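Local coordinates for p-47 protein (PDB 5WIX), which is of unknown function but has a TULIP-type fold like that of bactericidal/permeability-increasing protein, so a role in binding lipid-like molecules is possible, at residues W67-G72 / N76-K81; K39-E44 / Q168-F173. One frame throughout, in Å; residues are numbered along the deposited sequence.

Contact 1 (W67-G72 / N76-K81)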
# COMPACT_ATOMS: atom_id res chain seq x y z
N TRP A 67 -25.83 -6.48 -10.57
CA TRP A 67 -24.86 -5.61 -11.25
C TRP A 67 -23.48 -6.27 -11.17
O TRP A 67 -23.15 -6.95 -10.19
CB TRP A 67 -24.79 -4.20 -10.65
CG TRP A 67 -26.07 -3.43 -10.66
CD1 TRP A 67 -27.31 -3.90 -10.96
CD2 TRP A 67 -26.24 -2.05 -10.33
NE1 TRP A 67 -28.24 -2.90 -10.85
CE2 TRP A 67 -27.61 -1.75 -10.46
CE3 TRP A 67 -25.37 -1.03 -9.95
CZ2 TRP A 67 -28.13 -0.48 -10.22
CZ3 TRP A 67 -25.89 0.23 -9.70
CH2 TRP A 67 -27.25 0.49 -9.84
N GLU A 68 -22.68 -6.06 -12.21
CA GLU A 68 -21.42 -6.79 -12.34
C GLU A 68 -20.38 -5.89 -12.97
O GLU A 68 -20.48 -5.52 -14.15
CB GLU A 68 -21.63 -8.06 -13.16
CG GLU A 68 -20.39 -8.91 -13.39
CD GLU A 68 -20.68 -10.09 -14.30
OE1 GLU A 68 -21.74 -10.73 -14.13
OE2 GLU A 68 -19.86 -10.35 -15.21
N ILE A 69 -19.38 -5.53 -12.17
CA ILE A 69 -18.31 -4.66 -12.63
C ILE A 69 -17.44 -5.43 -13.63
O ILE A 69 -17.20 -6.63 -13.45
CB ILE A 69 -17.47 -4.19 -11.43
CG1 ILE A 69 -18.42 -3.76 -10.30
CG2 ILE A 69 -16.53 -3.05 -11.82
CD1 ILE A 69 -17.74 -3.58 -8.97
N ILE A 70 -17.02 -4.75 -14.70
CA ILE A 70 -16.21 -5.40 -15.74
C ILE A 70 -15.08 -4.49 -16.19
O ILE A 70 -14.99 -3.32 -15.77
CB ILE A 70 -17.06 -5.83 -17.01
CG1 ILE A 70 -17.44 -4.62 -17.88
CG2 ILE A 70 -18.29 -6.65 -16.62
CD1 ILE A 70 -17.99 -4.99 -19.27
N ASN A 71 -14.22 -5.03 -17.05
CA ASN A 71 -13.14 -4.25 -17.66
C ASN A 71 -13.63 -3.06 -18.46
O ASN A 71 -14.82 -2.91 -18.70
CB ASN A 71 -12.30 -5.12 -18.59
CG ASN A 71 -11.48 -6.16 -17.86
OD1 ASN A 71 -12.00 -6.87 -17.00
ND2 ASN A 71 -10.20 -6.26 -18.20
N GLY A 72 -12.69 -2.24 -18.91
CA GLY A 72 -13.00 -1.14 -19.80
C GLY A 72 -13.18 0.15 -19.04
O GLY A 72 -13.32 1.24 -19.63
N ASN A 76 -11.47 7.47 -13.14
CA ASN A 76 -12.37 7.33 -12.01
C ASN A 76 -13.46 6.30 -12.30
O ASN A 76 -13.84 5.52 -11.43
CB ASN A 76 -13.00 8.68 -11.65
CG ASN A 76 -11.98 9.69 -11.18
OD1 ASN A 76 -11.97 10.84 -11.64
ND2 ASN A 76 -11.11 9.28 -10.27
N PHE A 77 -13.95 6.31 -13.53
CA PHE A 77 -15.07 5.44 -13.90
C PHE A 77 -14.90 3.92 -13.82
O PHE A 77 -13.86 3.36 -14.17
CB PHE A 77 -15.58 5.82 -15.30
CG PHE A 77 -16.30 7.14 -15.35
CD1 PHE A 77 -17.67 7.18 -15.54
CD2 PHE A 77 -15.61 8.33 -15.22
CE1 PHE A 77 -18.34 8.39 -15.59
CE2 PHE A 77 -16.27 9.54 -15.26
CZ PHE A 77 -17.64 9.57 -15.45
N LEU A 78 -15.97 3.28 -13.37
CA LEU A 78 -16.28 1.86 -13.47
C LEU A 78 -17.10 1.56 -14.71
O LEU A 78 -17.92 2.37 -15.10
CB LEU A 78 -17.08 1.39 -12.27
CG LEU A 78 -16.38 1.19 -10.96
CD1 LEU A 78 -17.26 0.34 -10.08
CD2 LEU A 78 -15.06 0.52 -11.22
N ARG A 79 -16.92 0.39 -15.31
CA ARG A 79 -17.86 -0.05 -16.33
C ARG A 79 -18.60 -1.26 -15.80
O ARG A 79 -17.96 -2.21 -15.34
CB ARG A 79 -17.17 -0.39 -17.65
CG ARG A 79 -18.08 -1.14 -18.62
CD ARG A 79 -17.37 -1.52 -19.89
NE ARG A 79 -16.74 -0.36 -20.52
CZ ARG A 79 -16.23 -0.38 -21.75
NH1 ARG A 79 -16.27 -1.50 -22.47
NH2 ARG A 79 -15.68 0.73 -22.27
N ILE A 80 -19.93 -1.23 -15.85
CA ILE A 80 -20.69 -2.30 -15.22
C ILE A 80 -21.83 -2.83 -16.07
O ILE A 80 -22.51 -2.09 -16.77
CB ILE A 80 -21.26 -1.87 -13.85
CG1 ILE A 80 -22.23 -0.70 -13.99
CG2 ILE A 80 -20.14 -1.50 -12.87
CD1 ILE A 80 -22.87 -0.31 -12.69
N LYS A 81 -22.02 -4.14 -15.98
CA LYS A 81 -23.07 -4.88 -16.66
C LYS A 81 -24.34 -4.83 -15.81
O LYS A 81 -24.32 -5.19 -14.64
CB LYS A 81 -22.59 -6.32 -16.90
CG LYS A 81 -23.30 -7.10 -17.99
CD LYS A 81 -22.66 -8.48 -18.19
CE LYS A 81 -21.27 -8.40 -18.83
NZ LYS A 81 -20.94 -9.65 -19.59
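Glu68 and Lys81 face each other as an antiparallel hydrogen-bonded pair. Lys81 N donates to Glu68 O at 2.8 Å, nearly straight at the hydrogen (170°), while the return bond from Glu68 N to Lys81 O is longer, 3.1 Å, and more bent. Nearer the turn there is a single backbone bond, Ile70 N to Arg79 O at 2.8 Å. The two short strands meet at 136° between their directions, well short of exactly antiparallel.

Apolar contacts gather on the face bearing Ile69 and Ile80, a non-hydrogen-bonded pair. Ile69 CG1 meets Ile80 CG2 at 3.8 Å, Ile69 CG2 meets Leu78 CD1 at 3.9 Å, and Ile80 CD1 approaches Trp67 CE3 at 3.8 Å.

The other face mixes Ile70 with the charged chains of Glu68, Arg79 and Lys81. Ile70 CD1 lies against the aliphatic CD of Arg79 (3.6 Å). A bend at chi3 (-53°) turns the arginine so that Gly72 CA sits over the centre of one guanidinium face, while Arg79 NE makes a salt bridge to Asp141 OD2. Glu68 OE2 and Lys81 NZ remain 4.6 Å apart, beyond a salt bridge.

Together, strands 58-70 and 78-85 form a beta hairpin with one apolar and one more polar face.

Contact 2 (K39-E44 / Q168-F173)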
# COMPACT_ATOMS: atom_id res chain seq x y z
N LYS A 39 -23.63 -8.06 -5.17
CA LYS A 39 -24.77 -8.89 -5.53
C LYS A 39 -25.78 -9.03 -4.40
O LYS A 39 -26.98 -8.90 -4.62
CB LYS A 39 -24.31 -10.29 -5.99
CG LYS A 39 -25.49 -11.27 -6.16
CD LYS A 39 -25.07 -12.72 -6.38
CE LYS A 39 -24.86 -13.05 -7.87
NZ LYS A 39 -26.06 -12.77 -8.75
N ASN A 40 -25.30 -9.30 -3.18
CA ASN A 40 -26.22 -9.50 -2.07
C ASN A 40 -26.55 -8.19 -1.35
O ASN A 40 -27.36 -8.17 -0.41
CB ASN A 40 -25.68 -10.53 -1.07
CG ASN A 40 -24.41 -10.08 -0.42
OD1 ASN A 40 -23.64 -9.33 -1.01
ND2 ASN A 40 -24.18 -10.55 0.80
N TYR A 41 -25.94 -7.09 -1.79
CA TYR A 41 -26.45 -5.77 -1.44
C TYR A 41 -27.69 -5.53 -2.30
O TYR A 41 -28.64 -4.87 -1.87
CB TYR A 41 -25.41 -4.66 -1.66
CG TYR A 41 -26.02 -3.28 -1.58
CD1 TYR A 41 -26.35 -2.70 -0.35
CD2 TYR A 41 -26.29 -2.55 -2.73
CE1 TYR A 41 -26.91 -1.44 -0.28
CE2 TYR A 41 -26.85 -1.28 -2.67
CZ TYR A 41 -27.16 -0.73 -1.44
OH TYR A 41 -27.73 0.52 -1.40
N ILE A 42 -27.68 -6.09 -3.51
CA ILE A 42 -28.84 -6.05 -4.38
C ILE A 42 -29.88 -7.10 -3.98
O ILE A 42 -31.08 -6.86 -4.07
CB ILE A 42 -28.46 -6.26 -5.86
CG1 ILE A 42 -27.38 -5.26 -6.28
CG2 ILE A 42 -29.67 -6.10 -6.75
CD1 ILE A 42 -26.97 -5.40 -7.73
N ASP A 43 -29.41 -8.26 -3.52
CA ASP A 43 -30.30 -9.31 -3.02
C ASP A 43 -31.00 -8.89 -1.72
O ASP A 43 -31.79 -9.65 -1.16
CB ASP A 43 -29.54 -10.62 -2.79
CG ASP A 43 -29.10 -11.29 -4.08
OD1 ASP A 43 -29.54 -10.86 -5.17
OD2 ASP A 43 -28.32 -12.27 -4.00
N GLU A 44 -30.68 -7.70 -1.24
CA GLU A 44 -31.47 -7.06 -0.19
C GLU A 44 -32.85 -6.70 -0.78
O GLU A 44 -33.85 -6.66 -0.05
CB GLU A 44 -30.74 -5.83 0.35
CG GLU A 44 -31.42 -5.13 1.49
CD GLU A 44 -32.53 -4.22 1.01
OE1 GLU A 44 -32.47 -3.78 -0.16
OE2 GLU A 44 -33.47 -3.96 1.79
N GLN A 168 -30.77 6.22 -3.56
CA GLN A 168 -31.28 4.88 -3.29
C GLN A 168 -30.16 3.85 -3.22
O GLN A 168 -30.23 2.91 -2.42
CB GLN A 168 -32.30 4.47 -4.35
CG GLN A 168 -32.79 3.06 -4.18
CD GLN A 168 -34.24 2.91 -4.57
OE1 GLN A 168 -34.93 3.90 -4.80
NE2 GLN A 168 -34.71 1.67 -4.65
N VAL A 169 -29.13 4.02 -4.04
CA VAL A 169 -27.97 3.13 -3.98
C VAL A 169 -26.85 3.69 -3.11
O VAL A 169 -26.02 4.48 -3.56
CB VAL A 169 -27.41 2.84 -5.37
CG1 VAL A 169 -26.25 1.85 -5.26
CG2 VAL A 169 -28.51 2.30 -6.26
N SER A 170 -26.81 3.26 -1.86
CA SER A 170 -25.82 3.78 -0.92
C SER A 170 -24.70 2.78 -0.66
O SER A 170 -24.14 2.74 0.44
CB SER A 170 -26.50 4.17 0.40
OG SER A 170 -27.20 3.08 0.97
N TYR A 171 -24.35 1.98 -1.67
CA TYR A 171 -23.36 0.92 -1.46
C TYR A 171 -21.97 1.47 -1.24
O TYR A 171 -21.51 2.36 -1.96
CB TYR A 171 -23.32 -0.06 -2.62
CG TYR A 171 -22.35 -1.16 -2.34
CD1 TYR A 171 -22.55 -2.01 -1.26
CD2 TYR A 171 -21.21 -1.34 -3.12
CE1 TYR A 171 -21.66 -3.01 -0.96
CE2 TYR A 171 -20.30 -2.35 -2.83
CZ TYR A 171 -20.54 -3.19 -1.74
OH TYR A 171 -19.66 -4.20 -1.42
N ILE A 172 -21.28 0.90 -0.25
CA ILE A 172 -19.97 1.37 0.16
C ILE A 172 -18.86 0.51 -0.40
O ILE A 172 -18.59 -0.58 0.11
CB ILE A 172 -19.82 1.35 1.67
CG1 ILE A 172 -21.08 1.91 2.34
CG2 ILE A 172 -18.58 2.11 2.07
CD1 ILE A 172 -21.09 1.71 3.86
N PHE A 173 -18.19 1.00 -1.44
CA PHE A 173 -17.14 0.23 -2.09
C PHE A 173 -15.89 0.08 -1.24
O PHE A 173 -15.15 -0.89 -1.37
CB PHE A 173 -16.78 0.86 -3.43
CG PHE A 173 -17.77 0.59 -4.52
CD1 PHE A 173 -18.00 -0.71 -4.94
CD2 PHE A 173 -18.46 1.62 -5.12
CE1 PHE A 173 -18.91 -0.96 -5.92
CE2 PHE A 173 -19.37 1.38 -6.11
CZ PHE A 173 -19.59 0.08 -6.52
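Tyr41, near the C-terminal end of helix 31-42, reaches across to the loop 168-173 and is the one residue of 39-44 that touches it. Its CG stands anti to the backbone N (chi1 168°), which points the ring out towards the loop, where Tyr171 comes over one of its faces.

The close packing is between these two tyrosines. Tyr171 CB lies above one face of the Tyr41 ring, 4.0 Å from its centroid and close to the ring normal, which is the geometry of a CH-pi contact. Tyr171 CD1 comes over the same ring, 3.7 Å from Tyr41 CG. The ring centroids are 5.2 Å apart with planes inclined at 42°, an oblique pair, and the side chains run past each other in opposite directions. Buried Val169 adds its CG1, 4.1 Å from Tyr41 CE2. At its far end Tyr171 OH is hydrogen-bonded to Asn410 OD1, while the Tyr171 side chain also touches His37 and Leu38 of the same helix.

Towards the hydroxyl of Tyr41 the fit is looser and closer to solvent, beside the partly exposed Gln168. The exposed Ser170 holds its OG 3.5 Å from Tyr41 OH. One hydrogen bond joins the segments here: Ser170 N donates to Tyr41 OH at 2.9 Å, with a bent angle of 141° at the hydrogen.

The total buried surface is modest, 180 Å². The chemistry thus divides along one side chain: the ring contributes dispersion and CH-pi contact, while its phenol oxygen accepts a backbone N-H from a loop lacking regular secondary structure.

Overall arrangement
The centres of contacts 1 and 2 lie about 15 Å apart, on the same side of the chain's centre. Along the sequence, contact 1 is local, a hairpin whose segments are separated by three residues, and it is nested within the loop that contact 2 closes over 123 residues. Helix 31-42 is the common element: Ile42 packs on Trp67, and Asn35 OD1 accepts a hydrogen bond from Ile69 N. The loop of contact 2 also reaches the hairpin directly, Phe173 packing on Ile69 and Leu78, and Val169 on Trp67. By these apolar contacts helix, hairpin and loop pack together in one largely apolar region, in which contact 2 ties distant sequence to the helix lying against the sheet of this TULIP-type fold.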